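Local coordinates for protein farnesyl pyrophosphate synthetase (Staphylococcus aureus, PDB 5H9D) that probably makes heptaprenyl diphosphate by magnesium-dependent prenyl transfer, as one chain of a two-chain heptaprenyl diphosphate synthase, at residues S23-S26 against V27-Q30; Q103-A106 against I107-N111; A291-L294 against I295-P299. All coordinates share one frame; numbering follows the deposited sequence.

Contacts 1 and 2 are neighbours, their centres about 12 Å apart, and both reach the chain of the subunit 1 family protein. Contact 1 caps the start of helix 26-38, contact 2 is a buried turn near the start of helix 103-121, and the two helices meet where Leu28 and Val27 pack on Thr109 and Thr105. Contact 3, at the closing end of helix 276-296, lies across the chain's centre, and no other protein chain of the assembly touches it. Contacts 1 and 3 are only partly buried, with exposed residues in each. Contact 1 relies on carboxylates taking backbone N-H groups; contacts 2 and 3 each have a hydroxyl bonded back to a carbonyl four residues earlier.

Contact 1 of 3, residues S23-S26 against V27-Q30; sequences SKDS and VLEQ
Ser26 leads from the loop after helix 6-20 into helix 26-38, and its carbonyl opens the regular bonding: Gln30 N reaches Ser26 O at 3.0 Å, while Glu29 N makes weak bonds to Ser26 O and Asp25 O. Asp25 is the N-cap. Its CG stands anti to the backbone N (chi1 179°), which swings the carboxylate over the first turn, and OD1 accepts from Leu28 N at 3.1 Å through its anti lone pair, in a nearly straight bond (170°). The other oxygen, OD2, is held by the Ser110 hydroxyl of the subunit 1 chain. Ahead of the cap, Ser23 OG takes Asp25 N at 2.8 Å in an ST turn, and it also bonds Glu106 of the subunit 1 chain. Glu29 reaches back toward the loop with its chain extended; OE1 takes Ser23 N at 2.6 Å, the N-H arriving from above the carboxylate plane rather than within it. Two carboxylates thus tie the incoming loop to the first turn, and both lie where the positive end of the helix dipole would be expected to favour negative charge. Asp25 also links that helix start to the partner chain.

Contact 2 of 3, residues Q103-A106 against I107-N111; sequences QTTA and ILTGN
Thr105 and Thr109 lie side by side one turn apart on helix 103-121, both pointing the same way. Their line of contact runs from Thr105 CG2 to Thr109 OG1, 3.9 Å away. The Thr109 hydroxyl sits beside its own backbone N and anti to the carbonyl carbon (chi1 -53°), a rotation that turns it back down the helix to donate to Thr105 O at 2.9 Å. It comes in above the carbonyl plane, 52° out of it, whereas Thr109 N takes the same oxygen at 2.7 Å close to the direction in which the C=O bond points. One carbonyl therefore serves two donors from a single residue, and the buried hydroxyl spends its proton inside its own helix. Thr105 OG1, similarly rotated, likewise looks back along the chain and bonds the Asp102 carboxylate.

On the adjoining side of the helix, Thr104 and Leu108 lie side by side in the same sense. Here the touch is methyl to methyl, Thr104 CG2 to Leu108 CD1 at 4.1 Å, with Leu108 CG leaning over Thr104 O at 3.3 Å. Ile107 brings CG1 to 3.5 Å from Gln103 O, while Ala106 packs on Val80 and Val84 of helix 62-85. The pattern is that of a buried alpha-helical turn with a threonine bonded back to the i-4 carbonyl, set in the all-helical fold of the polyprenyl synthetase family.

Contact 3 of 3, residues A291-L294 against I295-P299; sequences ALNL and ISELP
Ile295 leans back over the turn before it and meets Ala291 and Leu292. Its CB lies 3.7 Å from Ala291 O; CG1 comes next, anti to the carbonyl carbon (chi1 -65°), a setting that lays the longer branch against that same oxygen. At the tip, CD1 stays near Ala291 O at 3.6 Å and reaches Leu292 CD2 at 4.2 Å, the leucine and isoleucine side chains crossing at a slant. Leu292 and Ile295 then both pack on Leu308 and Thr311 of helix 302-315, and Ile295 also touches Ile197 of helix 188-215.

The outer side of the turn is polar. Ser296 OG is placed beside its own backbone N and donates to Leu292 O at 2.8 Å, while Ser296 N bonds the same oxygen at 3.2 Å from the opposite face of the carbonyl plane, so one residue grips it twice. Beyond, Glu297 OE2 stands 3.2 Å from Asn293 ND2, with carboxylate and amide planes 75° apart; this pair lies on the exposed side of the helix. Glu297 N makes a weak bond to Asn293 O, and Glu297 is the first residue to leave helical angles. The carbonyls of Ser296 and Leu298 are both taken by Lys304 NZ. This is the C-terminal end of an alpha-helix, several of its last bonds weak, apolar inside and polar outside, where helix 276-296 gives way to the loop leading to helix 302-315.

Contact 1 of 3, residues S23-S26 against V27-Q30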
loop_
_atom_site.group_PDB
_atom_site.type_symbol
_atom_site.label_atom_id
_atom_site.label_comp_id
_atom_site.label_asym_id
_atom_site.label_seq_id
_atom_site.Cartn_x
_atom_site.Cartn_y
_atom_site.Cartn_z
ATOM N N SER A 23 6.271 -3.513 -18.513
ATOM C CA SER A 23 4.928 -3.106 -18.883
ATOM C C SER A 23 4.716 -2.713 -20.341
ATOM O O SER A 23 5.641 -2.343 -21.046
ATOM C CB SER A 23 4.498 -1.941 -17.958
ATOM O OG SER A 23 3.436 -1.153 -18.474
ATOM N N LYS A 24 3.461 -2.788 -20.774
ATOM C CA LYS A 24 3.093 -2.384 -22.099
ATOM C C LYS A 24 3.322 -0.873 -22.184
ATOM O O LYS A 24 3.509 -0.338 -23.276
ATOM C CB LYS A 24 1.638 -2.719 -22.358
ATOM C CG LYS A 24 1.413 -4.166 -22.731
ATOM C CD LYS A 24 0.096 -4.367 -23.476
ATOM C CE LYS A 24 -0.823 -5.403 -22.767
ATOM N NZ LYS A 24 -2.265 -5.369 -23.271
ATOM N N ASP A 25 3.284 -0.174 -21.045
ATOM C CA ASP A 25 3.552 1.274 -21.030
ATOM C C ASP A 25 4.974 1.478 -20.535
ATOM O O ASP A 25 5.334 1.083 -19.425
ATOM C CB ASP A 25 2.585 2.078 -20.125
ATOM C CG ASP A 25 2.915 3.598 -20.106
ATOM O OD1 ASP A 25 3.851 4.027 -19.385
ATOM O OD2 ASP A 25 2.241 4.377 -20.822
ATOM N N SER A 26 5.750 2.126 -21.389
ATOM C CA SER A 26 7.152 2.404 -21.191
ATOM C C SER A 26 7.532 3.148 -19.898
ATOM O O SER A 26 8.397 2.712 -19.144
ATOM C CB SER A 26 7.630 3.149 -22.430
ATOM O OG SER A 26 8.968 3.566 -22.309
ATOM N N VAL A 27 6.897 4.281 -19.644
ATOM C CA VAL A 27 7.198 5.035 -18.426
ATOM C C VAL A 27 6.965 4.240 -17.150
ATOM O O VAL A 27 7.798 4.261 -16.287
ATOM C CB VAL A 27 6.376 6.337 -18.325
ATOM C CG1 VAL A 27 6.652 7.020 -16.982
ATOM C CG2 VAL A 27 6.752 7.249 -19.427
ATOM N N LEU A 28 5.831 3.565 -17.027
ATOM C CA LEU A 28 5.568 2.767 -15.839
ATOM C C LEU A 28 6.697 1.775 -15.643
ATOM O O LEU A 28 7.021 1.460 -14.510
ATOM C CB LEU A 28 4.245 2.013 -15.955
ATOM C CG LEU A 28 3.030 2.536 -15.189
ATOM C CD1 LEU A 28 3.157 4.039 -14.935
ATOM C CD2 LEU A 28 1.784 2.217 -15.969
ATOM N N GLU A 29 7.299 1.295 -16.738
ATOM C CA GLU A 29 8.404 0.348 -16.648
ATOM C C GLU A 29 9.699 0.994 -16.152
ATOM O O GLU A 29 10.416 0.417 -15.327
ATOM C CB GLU A 29 8.669 -0.301 -17.998
ATOM C CG GLU A 29 9.639 -1.440 -17.907
ATOM C CD GLU A 29 9.575 -2.316 -19.115
ATOM O OE1 GLU A 29 8.442 -2.516 -19.611
ATOM O OE2 GLU A 29 10.650 -2.809 -19.555
ATOM N N GLN A 30 10.007 2.171 -16.679
ATOM C CA GLN A 30 11.190 2.899 -16.267
ATOM C C GLN A 30 11.062 3.381 -14.823
ATOM O O GLN A 30 12.041 3.366 -14.080
ATOM C CB GLN A 30 11.395 4.129 -17.120
ATOM C CG GLN A 30 11.668 3.940 -18.580
ATOM C CD GLN A 30 11.869 5.302 -19.217
ATOM O OE1 GLN A 30 12.894 5.971 -18.973
ATOM N NE2 GLN A 30 10.873 5.748 -19.996
#

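Contact 2 of 3, residues Q103-A106 against I107-N111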
loop_
_atom_site.group_PDB
_atom_site.type_symbol
_atom_site.label_atom_id
_atom_site.label_comp_id
_atom_site.label_asym_id
_atom_site.label_seq_id
_atom_site.Cartn_x
_atom_site.Cartn_y
_atom_site.Cartn_z
ATOM N N GLN A 103 3.543 14.128 -10.910
ATOM C CA GLN A 103 2.592 13.594 -9.959
ATOM C C GLN A 103 1.645 12.561 -10.537
ATOM O O GLN A 103 1.350 11.577 -9.863
ATOM C CB GLN A 103 1.801 14.739 -9.311
ATOM C CG GLN A 103 1.094 14.360 -8.026
ATOM C CD GLN A 103 0.438 15.562 -7.320
ATOM O OE1 GLN A 103 1.104 16.560 -6.994
ATOM N NE2 GLN A 103 -0.873 15.461 -7.073
ATOM N N THR A 104 1.171 12.764 -11.767
ATOM C CA THR A 104 0.243 11.814 -12.381
ATOM C C THR A 104 0.944 10.479 -12.535
ATOM O O THR A 104 0.377 9.424 -12.260
ATOM C CB THR A 104 -0.232 12.239 -13.806
ATOM O OG1 THR A 104 -0.693 13.607 -13.806
ATOM C CG2 THR A 104 -1.363 11.332 -14.246
ATOM N N THR A 105 2.186 10.536 -12.995
ATOM C CA THR A 105 2.968 9.332 -13.198
ATOM C C THR A 105 3.109 8.483 -11.934
ATOM O O THR A 105 2.822 7.286 -11.958
ATOM C CB THR A 105 4.360 9.688 -13.747
ATOM O OG1 THR A 105 4.210 10.341 -15.008
ATOM C CG2 THR A 105 5.203 8.447 -13.946
ATOM N N ALA A 106 3.545 9.105 -10.837
ATOM C CA ALA A 106 3.754 8.418 -9.556
ATOM C C ALA A 106 2.491 7.775 -9.018
ATOM O O ALA A 106 2.521 6.692 -8.462
ATOM C CB ALA A 106 4.314 9.384 -8.516
ATOM N N ILE A 107 1.377 8.453 -9.163
ATOM C CA ILE A 107 0.138 7.890 -8.690
ATOM C C ILE A 107 -0.164 6.647 -9.531
ATOM O O ILE A 107 -0.532 5.607 -9.002
ATOM C CB ILE A 107 -0.988 8.944 -8.795
ATOM C CG1 ILE A 107 -0.820 9.964 -7.672
ATOM C CG2 ILE A 107 -2.353 8.305 -8.689
ATOM C CD1 ILE A 107 -1.816 11.121 -7.770
ATOM N N LEU A 108 0.031 6.760 -10.832
ATOM C CA LEU A 108 -0.221 5.679 -11.738
ATOM C C LEU A 108 0.714 4.516 -11.486
ATOM O O LEU A 108 0.278 3.340 -11.530
ATOM C CB LEU A 108 -0.095 6.152 -13.192
ATOM C CG LEU A 108 -1.247 6.984 -13.783
ATOM C CD1 LEU A 108 -0.864 7.334 -15.199
ATOM C CD2 LEU A 108 -2.580 6.219 -13.800
ATOM N N THR A 109 1.986 4.823 -11.201
ATOM C CA THR A 109 2.964 3.766 -10.961
ATOM C C THR A 109 2.569 2.975 -9.722
ATOM O O THR A 109 2.642 1.747 -9.709
ATOM C CB THR A 109 4.418 4.316 -10.826
ATOM O OG1 THR A 109 4.749 5.123 -11.965
ATOM C CG2 THR A 109 5.400 3.169 -10.847
ATOM N N GLY A 110 2.127 3.693 -8.692
ATOM C CA GLY A 110 1.697 3.067 -7.462
ATOM C C GLY A 110 0.538 2.114 -7.696
ATOM O O GLY A 110 0.522 1.023 -7.125
ATOM N N ASN A 111 -0.437 2.512 -8.515
ATOM C CA ASN A 111 -1.583 1.641 -8.802
ATOM C C ASN A 111 -1.085 0.397 -9.531
ATOM O O ASN A 111 -1.512 -0.749 -9.248
ATOM C CB ASN A 111 -2.614 2.335 -9.698
ATOM C CG ASN A 111 -3.182 3.594 -9.090
ATOM O OD1 ASN A 111 -3.300 3.714 -7.876
ATOM N ND2 ASN A 111 -3.549 4.535 -9.939
#

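Contact 3 of 3, residues A291-L294 against I295-P299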
loop_
_atom_site.group_PDB
_atom_site.type_symbol
_atom_site.label_atom_id
_atom_site.label_comp_id
_atom_site.label_asym_id
_atom_site.label_seq_id
_atom_site.Cartn_x
_atom_site.Cartn_y
_atom_site.Cartn_z
ATOM N N ALA A 291 11.250 -11.139 20.521
ATOM C CA ALA A 291 11.317 -11.887 19.273
ATOM C C ALA A 291 12.345 -13.002 19.348
ATOM O O ALA A 291 12.093 -14.102 18.871
ATOM C CB ALA A 291 11.619 -10.953 18.097
ATOM N N LEU A 292 13.500 -12.721 19.952
ATOM C CA LEU A 292 14.564 -13.719 20.093
ATOM C C LEU A 292 14.152 -14.884 20.982
ATOM O O LEU A 292 14.560 -16.013 20.761
ATOM C CB LEU A 292 15.820 -13.052 20.622
ATOM C CG LEU A 292 16.441 -12.298 19.448
ATOM C CD1 LEU A 292 17.390 -11.234 19.910
ATOM C CD2 LEU A 292 17.165 -13.303 18.573
ATOM N N ASN A 293 13.326 -14.606 21.982
ATOM C CA ASN A 293 12.846 -15.651 22.870
ATOM C C ASN A 293 12.057 -16.677 22.047
ATOM O O ASN A 293 12.296 -17.885 22.133
ATOM C CB ASN A 293 11.958 -15.056 23.981
ATOM C CG ASN A 293 11.221 -16.125 24.779
ATOM O OD1 ASN A 293 11.842 -17.027 25.361
ATOM N ND2 ASN A 293 9.894 -16.039 24.801
ATOM N N LEU A 294 11.126 -16.184 21.246
ATOM C CA LEU A 294 10.295 -17.031 20.403
ATOM C C LEU A 294 11.066 -17.719 19.282
ATOM O O LEU A 294 10.649 -18.768 18.800
ATOM C CB LEU A 294 9.177 -16.196 19.780
ATOM C CG LEU A 294 8.004 -15.779 20.664
ATOM C CD1 LEU A 294 7.098 -14.873 19.877
ATOM C CD2 LEU A 294 7.228 -17.014 21.107
ATOM N N ILE A 295 12.182 -17.139 18.859
ATOM C CA ILE A 295 12.906 -17.735 17.754
ATOM C C ILE A 295 13.588 -18.974 18.286
ATOM O O ILE A 295 13.774 -19.980 17.583
ATOM C CB ILE A 295 13.944 -16.725 17.123
ATOM C CG1 ILE A 295 13.205 -15.542 16.496
ATOM C CG2 ILE A 295 14.789 -17.414 16.032
ATOM C CD1 ILE A 295 14.106 -14.458 15.967
ATOM N N SER A 296 13.934 -18.900 19.558
ATOM C CA SER A 296 14.613 -19.987 20.226
ATOM C C SER A 296 13.690 -21.169 20.356
ATOM O O SER A 296 14.088 -22.295 20.122
ATOM C CB SER A 296 15.089 -19.507 21.576
ATOM O OG SER A 296 15.945 -18.393 21.381
ATOM N N GLU A 297 12.442 -20.904 20.695
ATOM C CA GLU A 297 11.472 -21.966 20.822
ATOM C C GLU A 297 11.181 -22.677 19.490
ATOM O O GLU A 297 10.253 -23.479 19.398
ATOM C CB GLU A 297 10.198 -21.394 21.440
ATOM C CG GLU A 297 10.390 -20.989 22.904
ATOM C CD GLU A 297 9.256 -20.135 23.469
ATOM O OE1 GLU A 297 8.066 -20.373 23.125
ATOM O OE2 GLU A 297 9.565 -19.228 24.286
ATOM N N LEU A 298 11.971 -22.390 18.457
ATOM C CA LEU A 298 11.788 -23.025 17.147
ATOM C C LEU A 298 12.878 -24.090 16.905
ATOM O O LEU A 298 13.980 -23.991 17.441
ATOM C CB LEU A 298 11.866 -21.984 16.017
ATOM C CG LEU A 298 10.677 -21.080 15.634
ATOM C CD1 LEU A 298 11.176 -19.923 14.778
ATOM C CD2 LEU A 298 9.606 -21.881 14.877
ATOM N N PRO A 299 12.583 -25.113 16.081
ATOM C CA PRO A 299 13.539 -26.184 15.767
ATOM C C PRO A 299 14.922 -25.729 15.268
ATOM O O PRO A 299 15.039 -24.875 14.376
ATOM C CB PRO A 299 12.796 -27.010 14.707
ATOM C CG PRO A 299 11.841 -26.036 14.114
ATOM C CD PRO A 299 11.343 -25.285 15.307
#